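Local structure of glucuronan lyase A (Trichoderma reesei, 2ZZJ) at residues 71-76 / 149-154; 37-42 / 218-223; 166-171 / 178-183. The protein probably cleaves beta-1,4-linked glucuronan as a polysaccharide lyase with a beta-jelly-roll fold, and binds a calcium ion. One frame throughout, in Å; residues are numbered along the deposited sequence.

Contact 1: residues 71-76 / 149-154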
loop_
_atom_site.group_PDB
_atom_site.type_symbol
_atom_site.label_atom_id
_atom_site.label_comp_id
_atom_site.label_asym_id
_atom_site.label_seq_id
_atom_site.Cartn_x
_atom_site.Cartn_y
_atom_site.Cartn_z
ATOM N N GLY A 71 1.246 2.332 10.061
ATOM C CA GLY A 71 0.149 3.302 10.122
ATOM C C GLY A 71 0.376 4.340 9.025
ATOM O O GLY A 71 1.532 4.699 8.719
ATOM N N PHE A 72 -0.698 4.835 8.434
ATOM C CA PHE A 72 -0.600 6.016 7.548
ATOM C C PHE A 72 -1.935 6.683 7.438
ATOM O O PHE A 72 -2.991 6.047 7.700
ATOM C CB PHE A 72 -0.061 5.692 6.168
ATOM C CG PHE A 72 -0.903 4.699 5.391
ATOM C CD1 PHE A 72 -1.778 5.147 4.409
ATOM C CD2 PHE A 72 -0.800 3.327 5.649
ATOM C CE1 PHE A 72 -2.568 4.223 3.660
ATOM C CE2 PHE A 72 -1.575 2.402 4.928
ATOM C CZ PHE A 72 -2.459 2.851 3.942
ATOM N N ALA A 73 -1.896 7.972 7.099
ATOM C CA ALA A 73 -3.141 8.638 6.765
ATOM C C ALA A 73 -3.192 8.843 5.258
ATOM O O ALA A 73 -2.161 9.090 4.630
ATOM C CB ALA A 73 -3.240 9.980 7.489
ATOM N N PHE A 74 -4.374 8.755 4.675
ATOM C CA PHE A 74 -4.549 9.056 3.237
ATOM C C PHE A 74 -5.884 9.741 2.979
ATOM O O PHE A 74 -6.793 9.665 3.802
ATOM C CB PHE A 74 -4.405 7.799 2.359
ATOM C CG PHE A 74 -5.646 6.939 2.330
ATOM C CD1 PHE A 74 -6.590 7.092 1.317
ATOM C CD2 PHE A 74 -5.894 6.020 3.372
ATOM C CE1 PHE A 74 -7.778 6.299 1.295
ATOM C CE2 PHE A 74 -7.093 5.221 3.374
ATOM C CZ PHE A 74 -8.012 5.379 2.335
ATOM N N ARG A 75 -5.979 10.392 1.823
ATOM C CA ARG A 75 -7.134 11.186 1.473
ATOM C C ARG A 75 -7.305 11.129 -0.034
ATOM O O ARG A 75 -6.367 11.406 -0.783
ATOM C CB ARG A 75 -6.891 12.630 1.904
ATOM C CG ARG A 75 -8.058 13.570 1.582
ATOM C CD ARG A 75 -7.605 14.989 1.837
ATOM N NE ARG A 75 -8.688 15.959 1.674
ATOM C CZ ARG A 75 -9.010 16.524 0.516
ATOM N NH1 ARG A 75 -8.364 16.202 -0.580
ATOM N NH2 ARG A 75 -9.987 17.428 0.460
ATOM N N LEU A 76 -8.504 10.750 -0.484
ATOM C CA LEU A 76 -8.812 10.866 -1.902
ATOM C C LEU A 76 -9.272 12.284 -2.190
ATOM O O LEU A 76 -9.858 12.944 -1.319
ATOM C CB LEU A 76 -9.942 9.934 -2.287
ATOM C CG LEU A 76 -9.804 8.457 -1.891
ATOM C CD1 LEU A 76 -11.046 7.642 -2.283
ATOM C CD2 LEU A 76 -8.543 7.855 -2.518
ATOM N N GLY A 149 -12.496 13.064 -0.158
ATOM C CA GLY A 149 -12.278 14.394 0.401
ATOM C C GLY A 149 -12.111 14.470 1.907
ATOM O O GLY A 149 -12.141 15.579 2.470
ATOM N N ALA A 150 -11.849 13.320 2.538
ATOM C CA ALA A 150 -11.645 13.227 3.974
ATOM C C ALA A 150 -10.391 12.406 4.301
ATOM O O ALA A 150 -10.174 11.358 3.691
ATOM C CB ALA A 150 -12.872 12.555 4.617
ATOM N N TRP A 151 -9.628 12.837 5.307
ATOM C CA TRP A 151 -8.464 12.044 5.774
ATOM C C TRP A 151 -8.926 10.773 6.462
ATOM O O TRP A 151 -9.732 10.818 7.431
ATOM C CB TRP A 151 -7.595 12.845 6.736
ATOM C CG TRP A 151 -6.761 13.866 6.030
ATOM C CD1 TRP A 151 -7.009 15.214 5.900
ATOM C CD2 TRP A 151 -5.560 13.603 5.329
ATOM N NE1 TRP A 151 -6.004 15.802 5.172
ATOM C CE2 TRP A 151 -5.096 14.831 4.812
ATOM C CE3 TRP A 151 -4.823 12.430 5.075
ATOM C CZ2 TRP A 151 -3.922 14.925 4.058
ATOM C CZ3 TRP A 151 -3.662 12.522 4.342
ATOM C CH2 TRP A 151 -3.220 13.768 3.835
ATOM N N HIS A 152 -8.420 9.645 5.992
ATOM C CA HIS A 152 -8.635 8.345 6.630
ATOM C C HIS A 152 -7.334 7.817 7.211
ATOM O O HIS A 152 -6.284 8.198 6.760
ATOM C CB HIS A 152 -9.184 7.356 5.613
ATOM C CG HIS A 152 -10.502 7.788 5.051
ATOM N ND1 HIS A 152 -11.642 7.895 5.830
ATOM C CD2 HIS A 152 -10.861 8.150 3.796
ATOM C CE1 HIS A 152 -12.644 8.312 5.072
ATOM N NE2 HIS A 152 -12.207 8.450 3.827
ATOM N N ARG A 153 -7.432 6.970 8.232
ATOM C CA ARG A 153 -6.290 6.545 8.983
ATOM C C ARG A 153 -6.311 5.043 9.052
ATOM O O ARG A 153 -7.301 4.443 9.517
ATOM C CB ARG A 153 -6.322 7.139 10.418
ATOM C CG ARG A 153 -6.218 8.684 10.477
ATOM C CD ARG A 153 -7.586 9.393 10.347
ATOM N NE ARG A 153 -8.528 9.041 11.415
ATOM C CZ ARG A 153 -9.860 9.151 11.295
ATOM N NH1 ARG A 153 -10.407 9.591 10.151
ATOM N NH2 ARG A 153 -10.651 8.803 12.307
ATOM N N VAL A 154 -5.202 4.434 8.627
ATOM C CA VAL A 154 -5.109 2.985 8.463
ATOM C C VAL A 154 -4.007 2.505 9.391
ATOM O O VAL A 154 -2.917 3.117 9.438
ATOM C CB VAL A 154 -4.746 2.576 6.996
ATOM C CG1 VAL A 154 -4.490 1.061 6.885
ATOM C CG2 VAL A 154 -5.843 3.006 6.006
HETATM O O HOH W 1 -9.771 16.963 4.192
HETATM O O HOH W 2 -11.579 18.408 2.657
HETATM O O HOH W 3 -10.689 10.367 1.279
#

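Contact 2: residues 37-42 / 218-223. With CA (calcium ion), chain B.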
loop_
_atom_site.group_PDB
_atom_site.type_symbol
_atom_site.label_atom_id
_atom_site.label_comp_id
_atom_site.label_asym_id
_atom_site.label_seq_id
_atom_site.Cartn_x
_atom_site.Cartn_y
_atom_site.Cartn_z
ATOM N N ALA A 37 2.066 17.738 3.960
ATOM C CA ALA A 37 1.680 16.364 3.580
ATOM C C ALA A 37 2.226 16.076 2.183
ATOM O O ALA A 37 2.771 16.978 1.540
ATOM C CB ALA A 37 0.184 16.213 3.632
ATOM N N LEU A 38 2.044 14.851 1.691
ATOM C CA LEU A 38 2.481 14.500 0.351
ATOM C C LEU A 38 1.292 14.353 -0.545
ATOM O O LEU A 38 0.291 13.789 -0.121
ATOM C CB LEU A 38 3.265 13.193 0.360
ATOM C CG LEU A 38 4.590 13.255 1.122
ATOM C CD1 LEU A 38 5.255 11.870 1.195
ATOM C CD2 LEU A 38 5.560 14.271 0.479
ATOM N N LYS A 39 1.397 14.877 -1.768
ATOM C CA LYS A 39 0.349 14.720 -2.781
ATOM C C LYS A 39 0.888 13.836 -3.900
ATOM O O LYS A 39 1.948 14.126 -4.466
ATOM C CB LYS A 39 -0.069 16.079 -3.348
ATOM C CG LYS A 39 -1.175 15.973 -4.399
ATOM C CD LYS A 39 -1.632 17.343 -4.894
ATOM C CE LYS A 39 -0.490 18.067 -5.611
ATOM N NZ LYS A 39 -1.102 19.185 -6.439
ATOM N N MET A 40 0.186 12.743 -4.208
ATOM C CA MET A 40 0.559 11.854 -5.305
ATOM C C MET A 40 -0.487 12.013 -6.401
ATOM O O MET A 40 -1.691 11.994 -6.111
ATOM C CB MET A 40 0.566 10.379 -4.870
ATOM C CG MET A 40 1.818 9.926 -4.093
ATOM S SD MET A 40 2.098 10.907 -2.641
ATOM C CE MET A 40 3.153 9.765 -1.740
ATOM N N THR A 41 -0.040 12.179 -7.640
ATOM C CA THR A 41 -0.982 12.218 -8.788
ATOM C C THR A 41 -0.553 11.265 -9.890
ATOM O O THR A 41 0.660 10.940 -10.038
ATOM C CB THR A 41 -1.197 13.655 -9.356
ATOM O OG1 THR A 41 -0.125 14.003 -10.251
ATOM C CG2 THR A 41 -1.304 14.667 -8.232
ATOM N N GLN A 42 -1.538 10.782 -10.643
ATOM C CA GLN A 42 -1.267 10.009 -11.853
ATOM C C GLN A 42 -2.223 10.437 -12.966
ATOM O O GLN A 42 -3.347 10.871 -12.696
ATOM C CB GLN A 42 -1.386 8.501 -11.618
ATOM C CG GLN A 42 -0.063 7.841 -11.164
ATOM C CD GLN A 42 0.969 7.880 -12.310
ATOM O OE1 GLN A 42 0.590 8.043 -13.480
ATOM N NE2 GLN A 42 2.260 7.747 -11.979
ATOM N N GLN A 218 -5.822 11.970 -7.883
ATOM C CA GLN A 218 -5.030 12.579 -6.792
ATOM C C GLN A 218 -5.320 11.943 -5.432
ATOM O O GLN A 218 -6.488 11.786 -5.046
ATOM C CB GLN A 218 -5.305 14.072 -6.666
ATOM C CG GLN A 218 -5.288 14.853 -8.001
ATOM C CD GLN A 218 -5.735 16.248 -7.799
ATOM O OE1 GLN A 218 -6.892 16.590 -8.063
ATOM N NE2 GLN A 218 -4.834 17.073 -7.314
ATOM N N VAL A 219 -4.251 11.611 -4.702
ATOM C CA VAL A 219 -4.361 11.028 -3.354
ATOM C C VAL A 219 -3.270 11.696 -2.501
ATOM O O VAL A 219 -2.132 11.858 -2.987
ATOM C CB VAL A 219 -4.168 9.496 -3.350
ATOM C CG1 VAL A 219 -4.329 8.958 -1.862
ATOM C CG2 VAL A 219 -5.178 8.805 -4.301
ATOM N N TRP A 220 -3.616 12.118 -1.287
ATOM C CA TRP A 220 -2.681 12.733 -0.349
ATOM C C TRP A 220 -2.318 11.716 0.740
ATOM O O TRP A 220 -3.128 10.815 1.030
ATOM C CB TRP A 220 -3.300 13.957 0.307
ATOM C CG TRP A 220 -3.482 15.131 -0.609
ATOM C CD1 TRP A 220 -2.736 16.288 -0.631
ATOM C CD2 TRP A 220 -4.442 15.259 -1.646
ATOM N NE1 TRP A 220 -3.214 17.155 -1.619
ATOM C CE2 TRP A 220 -4.256 16.534 -2.250
ATOM C CE3 TRP A 220 -5.452 14.427 -2.131
ATOM C CZ2 TRP A 220 -5.032 16.968 -3.314
ATOM C CZ3 TRP A 220 -6.253 14.891 -3.187
ATOM C CH2 TRP A 220 -6.031 16.135 -3.761
ATOM N N TYR A 221 -1.118 11.857 1.325
ATOM C CA TYR A 221 -0.654 10.984 2.393
ATOM C C TYR A 221 -0.003 11.803 3.481
ATOM O O TYR A 221 0.556 12.883 3.212
ATOM C CB TYR A 221 0.406 10.016 1.863
ATOM C CG TYR A 221 -0.138 8.987 0.919
ATOM C CD1 TYR A 221 -0.506 7.721 1.396
ATOM C CD2 TYR A 221 -0.301 9.266 -0.423
ATOM C CE1 TYR A 221 -1.027 6.726 0.510
ATOM C CE2 TYR A 221 -0.834 8.293 -1.321
ATOM C CZ TYR A 221 -1.166 7.043 -0.838
ATOM O OH TYR A 221 -1.621 6.118 -1.750
ATOM N N ASP A 222 0.003 11.261 4.681
ATOM C CA ASP A 222 0.674 11.917 5.801
ATOM C C ASP A 222 0.884 10.918 6.930
ATOM O O ASP A 222 0.249 9.862 6.953
ATOM C CB ASP A 222 -0.216 13.073 6.273
ATOM C CG ASP A 222 0.559 14.148 7.054
ATOM O OD1 ASP A 222 1.782 13.976 7.324
ATOM O OD2 ASP A 222 -0.089 15.148 7.394
ATOM N N GLU A 223 1.735 11.292 7.894
ATOM C CA GLU A 223 1.820 10.624 9.152
ATOM C C GLU A 223 2.013 9.093 8.971
ATOM O O GLU A 223 1.183 8.298 9.418
ATOM C CB GLU A 223 0.547 10.971 9.989
ATOM C CG GLU A 223 0.674 10.784 11.473
ATOM C CD GLU A 223 1.649 11.782 12.162
ATOM O OE1 GLU A 223 1.758 11.626 13.397
ATOM O OE2 GLU A 223 2.300 12.656 11.508
HETATM CA CA CA B . 2.116 16.202 8.277
HETATM O O HOH W 4 2.440 15.074 10.382
HETATM O O HOH W 5 3.883 17.876 8.780
#

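Contact 3: residues 166-171 / 178-183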
loop_
_atom_site.group_PDB
_atom_site.type_symbol
_atom_site.label_atom_id
_atom_site.label_comp_id
_atom_site.label_asym_id
_atom_site.label_seq_id
_atom_site.Cartn_x
_atom_site.Cartn_y
_atom_site.Cartn_z
ATOM N N GLY A 166 0.976 -16.820 11.519
ATOM C CA GLY A 166 0.840 -15.380 11.277
ATOM C C GLY A 166 -0.526 -14.854 11.667
ATOM O O GLY A 166 -1.438 -15.605 12.024
ATOM N N TYR A 167 -0.671 -13.533 11.637
ATOM C CA TYR A 167 -1.978 -12.944 11.785
ATOM C C TYR A 167 -1.999 -11.618 11.029
ATOM O O TYR A 167 -0.942 -11.091 10.676
ATOM C CB TYR A 167 -2.399 -12.767 13.251
ATOM C CG TYR A 167 -1.406 -12.123 14.182
ATOM C CD1 TYR A 167 -1.188 -10.735 14.179
ATOM C CD2 TYR A 167 -0.743 -12.896 15.139
ATOM C CE1 TYR A 167 -0.295 -10.156 15.066
ATOM C CE2 TYR A 167 0.147 -12.327 16.036
ATOM C CZ TYR A 167 0.365 -10.956 15.999
ATOM O OH TYR A 167 1.259 -10.413 16.892
ATOM N N PHE A 168 -3.199 -11.095 10.805
ATOM C CA PHE A 168 -3.401 -10.021 9.833
ATOM C C PHE A 168 -4.590 -9.210 10.321
ATOM O O PHE A 168 -5.736 -9.650 10.288
ATOM C CB PHE A 168 -3.612 -10.658 8.455
ATOM C CG PHE A 168 -3.776 -9.675 7.305
ATOM C CD1 PHE A 168 -2.662 -9.133 6.672
ATOM C CD2 PHE A 168 -5.034 -9.388 6.808
ATOM C CE1 PHE A 168 -2.799 -8.259 5.576
ATOM C CE2 PHE A 168 -5.179 -8.518 5.708
ATOM C CZ PHE A 168 -4.058 -7.944 5.117
ATOM N N LYS A 169 -4.291 -8.028 10.864
ATOM C CA LYS A 169 -5.280 -7.205 11.539
ATOM C C LYS A 169 -5.222 -5.800 10.956
ATOM O O LYS A 169 -4.132 -5.303 10.705
ATOM C CB LYS A 169 -4.971 -7.158 13.043
ATOM C CG LYS A 169 -4.922 -8.560 13.662
ATOM C CD LYS A 169 -4.377 -8.587 15.093
ATOM C CE LYS A 169 -5.286 -7.855 16.059
ATOM N NZ LYS A 169 -4.764 -7.994 17.489
ATOM N N ILE A 170 -6.390 -5.190 10.740
ATOM C CA ILE A 170 -6.489 -3.857 10.121
ATOM C C ILE A 170 -7.528 -3.006 10.859
ATOM O O ILE A 170 -8.635 -3.479 11.169
ATOM C CB ILE A 170 -6.911 -3.958 8.635
ATOM C CG1 ILE A 170 -5.938 -4.841 7.836
ATOM C CG2 ILE A 170 -7.057 -2.534 7.990
ATOM C CD1 ILE A 170 -6.274 -5.017 6.334
ATOM N N TRP A 171 -7.175 -1.740 11.108
ATOM C CA TRP A 171 -8.050 -0.738 11.686
ATOM C C TRP A 171 -8.242 0.348 10.634
ATOM O O TRP A 171 -7.282 0.682 9.889
ATOM C CB TRP A 171 -7.407 -0.068 12.906
ATOM C CG TRP A 171 -7.428 -0.859 14.166
ATOM C CD1 TRP A 171 -8.275 -0.682 15.241
ATOM C CD2 TRP A 171 -6.563 -1.935 14.509
ATOM N NE1 TRP A 171 -7.978 -1.598 16.225
ATOM C CE2 TRP A 171 -6.927 -2.371 15.811
ATOM C CE3 TRP A 171 -5.489 -2.556 13.865
ATOM C CZ2 TRP A 171 -6.263 -3.415 16.467
ATOM C CZ3 TRP A 171 -4.809 -3.603 14.535
ATOM C CH2 TRP A 171 -5.224 -4.028 15.808
ATOM N N HIS A 178 -10.842 -5.601 10.589
ATOM C CA HIS A 178 -10.519 -6.936 10.162
ATOM C C HIS A 178 -9.539 -7.561 11.115
ATOM O O HIS A 178 -8.588 -6.925 11.534
ATOM C CB HIS A 178 -9.922 -6.937 8.745
ATOM C CG HIS A 178 -9.782 -8.306 8.150
ATOM N ND1 HIS A 178 -10.848 -8.989 7.602
ATOM C CD2 HIS A 178 -8.713 -9.133 8.040
ATOM C CE1 HIS A 178 -10.435 -10.168 7.162
ATOM N NE2 HIS A 178 -9.149 -10.286 7.428
ATOM N N GLU A 179 -9.762 -8.820 11.481
ATOM C CA GLU A 179 -8.701 -9.544 12.146
ATOM C C GLU A 179 -8.840 -11.014 11.849
ATOM O O GLU A 179 -9.960 -11.550 11.781
ATOM C CB GLU A 179 -8.643 -9.222 13.647
ATOM C CG GLU A 179 -9.201 -10.270 14.588
ATOM C CD GLU A 179 -9.688 -9.682 15.888
ATOM O OE1 GLU A 179 -10.922 -9.595 16.044
ATOM O OE2 GLU A 179 -8.854 -9.275 16.721
ATOM N N GLU A 180 -7.717 -11.640 11.592
ATOM C CA GLU A 180 -7.695 -13.078 11.446
ATOM C C GLU A 180 -6.372 -13.614 11.967
ATOM O O GLU A 180 -5.340 -12.934 11.904
ATOM C CB GLU A 180 -7.996 -13.500 10.005
ATOM C CG GLU A 180 -6.934 -13.166 9.002
ATOM C CD GLU A 180 -7.395 -13.484 7.589
ATOM O OE1 GLU A 180 -7.347 -14.669 7.209
ATOM O OE2 GLU A 180 -7.809 -12.562 6.856
ATOM N N TYR A 181 -6.422 -14.832 12.523
ATOM C CA TYR A 181 -5.291 -15.435 13.235
ATOM C C TYR A 181 -4.869 -16.775 12.642
ATOM O O TYR A 181 -5.602 -17.370 11.848
ATOM C CB TYR A 181 -5.646 -15.607 14.708
ATOM C CG TYR A 181 -5.832 -14.284 15.389
ATOM C CD1 TYR A 181 -4.742 -13.606 15.956
ATOM C CD2 TYR A 181 -7.083 -13.670 15.405
ATOM C CE1 TYR A 181 -4.917 -12.354 16.564
ATOM C CE2 TYR A 181 -7.260 -12.436 15.994
ATOM C CZ TYR A 181 -6.174 -11.779 16.567
ATOM O OH TYR A 181 -6.379 -10.545 17.153
ATOM N N ASN A 182 -3.690 -17.238 13.029
ATOM C CA ASN A 182 -3.212 -18.552 12.593
ATOM C C ASN A 182 -3.335 -18.714 11.078
ATOM O O ASN A 182 -3.948 -19.680 10.577
ATOM C CB ASN A 182 -3.981 -19.677 13.323
ATOM C CG ASN A 182 -3.935 -19.528 14.838
ATOM O OD1 ASN A 182 -2.866 -19.354 15.425
ATOM N ND2 ASN A 182 -5.098 -19.582 15.475
ATOM N N VAL A 183 -2.773 -17.742 10.360
ATOM C CA VAL A 183 -2.721 -17.762 8.897
ATOM C C VAL A 183 -1.304 -17.483 8.458
ATOM O O VAL A 183 -0.536 -16.832 9.191
ATOM C CB VAL A 183 -3.669 -16.715 8.235
ATOM C CG1 VAL A 183 -5.095 -17.179 8.253
ATOM C CG2 VAL A 183 -3.527 -15.322 8.894
#

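Contact 1: residues 71-76 / 149-154
Val154 lies beside Phe72 and Phe74, where two antiparallel strands of one jelly-roll sheet run together, their axes 4.7 Å apart. The backbone register is regular: Phe72 pairs with Val154 and Phe74 with His152, each pair exchanging two N-H...O=C bonds, the shortest being His152 N to Phe74 O at 2.7 Å. The side chains of all four fall on the same face of the sheet. There the branched Val154 serves two rings at once. Its CB sits over a face of Phe72, a CH-pi contact, while CG2 reaches the rim of Phe74 near the ring plane, 3.7 Å from CE2. A beta-branched aliphatic suits a site between two aromatics, and strand 86-95 of the other sheet meets both rings, through Ala90 and Ile89. His152 CB also approaches Phe74, off the centre of its ring.

Beyond the ladder, Arg75 packs on Trp151, and Gly149 N bonds Leu76 O. With CG anti to the backbone N (chi1 -180°) and the rest of the chain extended to NE, the aliphatic part of Arg75 crosses the indole at about a right angle: CB stands over the six-membered ring, and CD lies 3.8 Å from Trp151 NE1. Arginine thus offers methylenes to the indole and still keeps its charged end for polar partners, with NH1 bonding a citrate, probably from the crystallisation liquor. Two waters in the guanidinium plane bridge to Gly149 O: one is 2.9 Å from Arg75 NE, the other 2.9 Å from Arg75 NH2.

Contact 2: residues 37-42 / 218-223
Leu38 with Tyr221 and Met40 with Val219 form hydrogen-bonded pairs of an antiparallel ladder, the two strands running at 154° with their axes 4.6 Å apart. All four bonds are short and fairly straight. Met40 N lies 2.8 Å from Val219 O. Leu38 N lies 2.9 Å from Tyr221 O.

On the face that holds Lys39 and Trp220, the lysine chain lies alongside the indole and points the same way. CG sits over the five-membered ring in a CH-pi contact, and CD comes 3.6 Å from Trp220 NE1. Setting CG anti to the backbone N (chi1 -179°) is what lays these methylenes on the ring. On the opposite side of the indole the guanidinium of Arg75 makes a cation-pi contact, a place that suits a broad, electron-rich ring. Replacing Trp220 with an alanine would probably leave the Lys39 methylenes and the Arg75 charge without the ring they rest on, and open a gap between them. Farther along this face, Thr41 CG2 touches Gln218 CG at 4.0 Å.

The other face is mostly apolar, with Leu38, Met40, Val219 and the Tyr221 ring. Met40, bent at chi2, brings SD to 3.7 Å from Tyr221 CD2, an oblique Met-aromatic contact; the phenol hydroxyl is hydrogen-bonded to Ile89 O.

Near Ala37, the carboxylate of Asp222 grips the calcium ion with both oxygens, OD1 at 2.4 Å and OD2 at 2.6 Å. Two waters and the backbone carbonyl oxygens of Asp7, Lys33 and Ser36 complete the site, and a chelating carboxylate supplies negative charge for the cation.

The ladder is flanked within its sheet by strand 23-27, bonded to 37-43, and by strand 66-76, bonded to 216-227, while Leu199 of strand 199-200 packs on Met40 and Val219.

Contact 3: residues 166-171 / 178-183
Phe168 and Glu180 exchange both backbone bonds, Phe168 N to Glu180 O at 3.0 Å and Glu180 N to Phe168 O at 3.1 Å. Ile170 and His178 do the same, Ile170 N reaching His178 O at 2.9 Å. Near the far end, Val183 N bonds Gly166 O at 3.0 Å; its N-H points straight at the oxygen but comes from 46° above the carbonyl plane, where the second strand turns a corner at Asn182.

The carboxylate of Glu180 takes up the imidazole of its neighbour but one. His178 NE2 donates to Glu180 OE2 at 2.7 Å along a nearly straight line (172°); OE2 lies in the imidazole plane and is met from its anti side, somewhat out of the carboxylate plane. The same OE2 accepts a salt bridge from Arg140, and OE1 is hydrogen-bonded to Tyr123 OH, partners that probably stabilise the charge. Both residues sit on the second strand of a beta hairpin, 166-172 and 175-183; the first is bonded on its other edge to strand 152-160 through the backbones of Tyr167 and Lys169.

Across the hairpin, His178 CD2 comes in at the edge of the Phe168 ring. On the opposite face, with CG anti to the carbonyl carbon (chi1 -66°), the Tyr181 phenol slants across to the end of the Lys169 chain: OH donates to Glu179 OE2 at 2.8 Å and takes a weak bond from Lys169 NZ at 3.0 Å. The ammonium has its stronger partner in Gln157 OE1. Glu179 OE2 also forms a salt bridge with Lys176, and the Tyr167 hydroxyl is bonded to Glu67. A tyrosine suits position 181 because its hydroxyl can give and take, while Tyr181 CD1 packs 3.7 Å from Tyr167 CB.

How the contacts relate
All three contacts lie in one antiparallel sheet of the jelly roll, and together they join six strands in spatial order: 37-43, 216-227, 66-76, 152-160, 166-172 and 175-183. Contacts 1 and 2 have centres about 9 Å apart and meet directly, Ala73 and Arg75 probably hydrogen-bonding Asp222 and Trp220. Contact 3 is about 21 Å between centres from contact 1 and about 27 Å from contact 2, which lies on the opposite side of the chain's centre. Along the chain, contact 2 closes a long loop within which contact 1 and then contact 3 follow. The sheet thus runs from the calcium site to a remote hairpin, so strands far apart in sequence, such as 37-43 and 216-227, become neighbours.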